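Local coordinates for succinate dehydrogenase subunit B (Mycolicibacterium smegmatis MC2 51, PDB 6LUM), which probably relays electrons from succinate oxidation through its [2Fe-2S], [4Fe-4S] and [3Fe-4S] clusters toward the membrane quinone pool, at residues J[27-32]-J[41-46]. Sequence-based numbering, arbitrary orientation.
Sequences TLKIAR and AGWQSF
The six-membered ring of W43 is sandwiched between two residues of the facing strand: A31 CB lies over one face, 4.1 Å from the ring centroid in a CH-pi contact, and the ammonium of K29 comes over the opposite one, NZ 4.7 Å from that centroid, a cation-pi contact. The K29 chain reaches it by bending at chi3 (62°), which lays CE 3.6 Å from W43 CE3. K29 O sits at the ring edge. On the other side of the sheet the F46 ring is met edge-on, by I30 CG1 at 3.7 Å from CE1 and by R32 NH1 at 3.7 Å from CZ, the guanidinium plane being turned 35° from the ring. R32 CG also rests on Q44 CB (3.6 Å), while NH1 is salt-bridged to D68. With an alanine at R32, D68 would probably lose its charged mate, and F46 CZ and Q44 CB the R32 atoms packed on them. L28, I30 and R32 form antiparallel hydrogen-bonded pairs with F46, Q44 and G42; the R32 N to G42 O bond is weak. The hairpin is the N-terminal one of the beta-grasp fold expected of a 2Fe-2S ferredoxin-type domain, 27-32 also pairing with 114-118 and L28 and I30 packing on helix 56-67. Its chemistry thus differs between the sheet's two sides: on one, a cation and a methyl cover the indole's two faces; on the other, apolar L28, I30 and F46 give way to R32, whose charge is met by D68 beyond the hairpin.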
loop_
_atom_site.group_PDB
_atom_site.type_symbol
_atom_site.label_atom_id
_atom_site.label_comp_id
_atom_site.label_asym_id
_atom_site.label_seq_id
_atom_site.Cartn_x
_atom_site.Cartn_y
_atom_site.Cartn_z
ATOM N N THR J 27 31.407 -21.103 42.715
ATOM C CA THR J 27 30.297 -20.323 43.242
ATOM C C THR J 27 29.648 -19.544 42.109
ATOM O O THR J 27 30.347 -18.969 41.272
ATOM C CB THR J 27 30.776 -19.363 44.330
ATOM O OG1 THR J 27 31.136 -20.106 45.499
ATOM C CG2 THR J 27 29.697 -18.373 44.687
ATOM N N LEU J 28 28.321 -19.543 42.072
ATOM C CA LEU J 28 27.558 -18.744 41.126
ATOM C C LEU J 28 26.867 -17.615 41.868
ATOM O O LEU J 28 26.496 -17.766 43.032
ATOM C CB LEU J 28 26.511 -19.581 40.393
ATOM C CG LEU J 28 26.912 -20.934 39.816
ATOM C CD1 LEU J 28 25.676 -21.652 39.353
ATOM C CD2 LEU J 28 27.872 -20.773 38.671
ATOM N N LYS J 29 26.695 -16.487 41.195
ATOM C CA LYS J 29 26.005 -15.333 41.755
ATOM C C LYS J 29 24.864 -14.973 40.822
ATOM O O LYS J 29 25.047 -14.198 39.884
ATOM C CB LYS J 29 26.950 -14.156 41.935
ATOM C CG LYS J 29 27.572 -14.059 43.303
ATOM C CD LYS J 29 28.411 -12.815 43.418
ATOM C CE LYS J 29 27.561 -11.580 43.251
ATOM N NZ LYS J 29 28.383 -10.345 43.347
ATOM N N ILE J 30 23.706 -15.512 41.067
ATOM C CA ILE J 30 22.564 -15.247 40.210
ATOM C C ILE J 30 21.970 -13.921 40.641
ATOM O O ILE J 30 22.118 -13.515 41.793
ATOM C CB ILE J 30 21.530 -16.380 40.300
ATOM C CG1 ILE J 30 22.198 -17.737 40.152
ATOM C CG2 ILE J 30 20.530 -16.254 39.189
ATOM C CD1 ILE J 30 22.811 -17.951 38.839
ATOM N N ALA J 31 21.313 -13.231 39.719
ATOM C CA ALA J 31 20.617 -11.990 40.038
ATOM C C ALA J 31 19.128 -12.286 40.058
ATOM O O ALA J 31 18.429 -12.123 39.059
ATOM C CB ALA J 31 20.960 -10.904 39.035
ATOM N N ARG J 32 18.632 -12.723 41.210
ATOM C CA ARG J 32 17.255 -13.167 41.316
ATOM C C ARG J 32 16.302 -11.984 41.318
ATOM O O ARG J 32 16.621 -10.900 41.812
ATOM C CB ARG J 32 17.057 -13.987 42.585
ATOM C CG ARG J 32 18.157 -14.989 42.851
ATOM C CD ARG J 32 18.043 -16.190 41.937
ATOM N NE ARG J 32 16.698 -16.744 41.946
ATOM C CZ ARG J 32 16.253 -17.602 42.852
ATOM N NH1 ARG J 32 17.046 -18.014 43.825
ATOM N NH2 ARG J 32 15.015 -18.052 42.783
ATOM N N ALA J 41 14.210 -7.841 44.574
ATOM C CA ALA J 41 15.222 -8.552 43.810
ATOM C C ALA J 41 16.525 -8.587 44.600
ATOM O O ALA J 41 16.597 -8.164 45.755
ATOM C CB ALA J 41 15.400 -7.891 42.449
ATOM N N GLY J 42 17.571 -9.105 43.986
ATOM C CA GLY J 42 18.881 -9.056 44.604
ATOM C C GLY J 42 19.720 -10.242 44.193
ATOM O O GLY J 42 19.247 -11.193 43.587
ATOM N N TRP J 43 20.995 -10.167 44.543
ATOM C CA TRP J 43 21.916 -11.238 44.221
ATOM C C TRP J 43 21.762 -12.393 45.197
ATOM O O TRP J 43 21.403 -12.208 46.362
ATOM C CB TRP J 43 23.348 -10.723 44.238
ATOM C CG TRP J 43 23.569 -9.714 43.189
ATOM C CD1 TRP J 43 23.267 -8.394 43.252
ATOM C CD2 TRP J 43 24.116 -9.940 41.893
ATOM N NE1 TRP J 43 23.602 -7.776 42.077
ATOM C CE2 TRP J 43 24.125 -8.710 41.225
ATOM C CE3 TRP J 43 24.602 -11.066 41.234
ATOM C CZ2 TRP J 43 24.602 -8.574 39.935
ATOM C CZ3 TRP J 43 25.066 -10.929 39.960
ATOM C CH2 TRP J 43 25.068 -9.697 39.322
ATOM N N GLN J 44 22.025 -13.598 44.703
ATOM C CA GLN J 44 22.003 -14.794 45.532
ATOM C C GLN J 44 23.144 -15.694 45.108
ATOM O O GLN J 44 23.330 -15.941 43.917
ATOM C CB GLN J 44 20.670 -15.534 45.419
ATOM C CG GLN J 44 20.566 -16.726 46.342
ATOM C CD GLN J 44 19.227 -16.810 47.014
ATOM O OE1 GLN J 44 18.401 -15.911 46.884
ATOM N NE2 GLN J 44 18.999 -17.890 47.747
ATOM N N SER J 45 23.902 -16.181 46.077
ATOM C CA SER J 45 25.109 -16.945 45.806
ATOM C C SER J 45 24.883 -18.410 46.128
ATOM O O SER J 45 24.433 -18.745 47.227
ATOM C CB SER J 45 26.287 -16.406 46.607
ATOM O OG SER J 45 27.435 -17.210 46.424
ATOM N N PHE J 46 25.217 -19.271 45.170
ATOM C CA PHE J 46 25.110 -20.715 45.293
ATOM C C PHE J 46 26.484 -21.345 45.143
ATOM O O PHE J 46 27.363 -20.788 44.488
ATOM C CB PHE J 46 24.191 -21.295 44.234
ATOM C CG PHE J 46 22.810 -20.737 44.257
ATOM C CD1 PHE J 46 22.451 -19.715 43.410
ATOM C CD2 PHE J 46 21.862 -21.246 45.114
ATOM C CE1 PHE J 46 21.180 -19.210 43.424
ATOM C CE2 PHE J 46 20.592 -20.741 45.126
ATOM C CZ PHE J 46 20.253 -19.723 44.280
#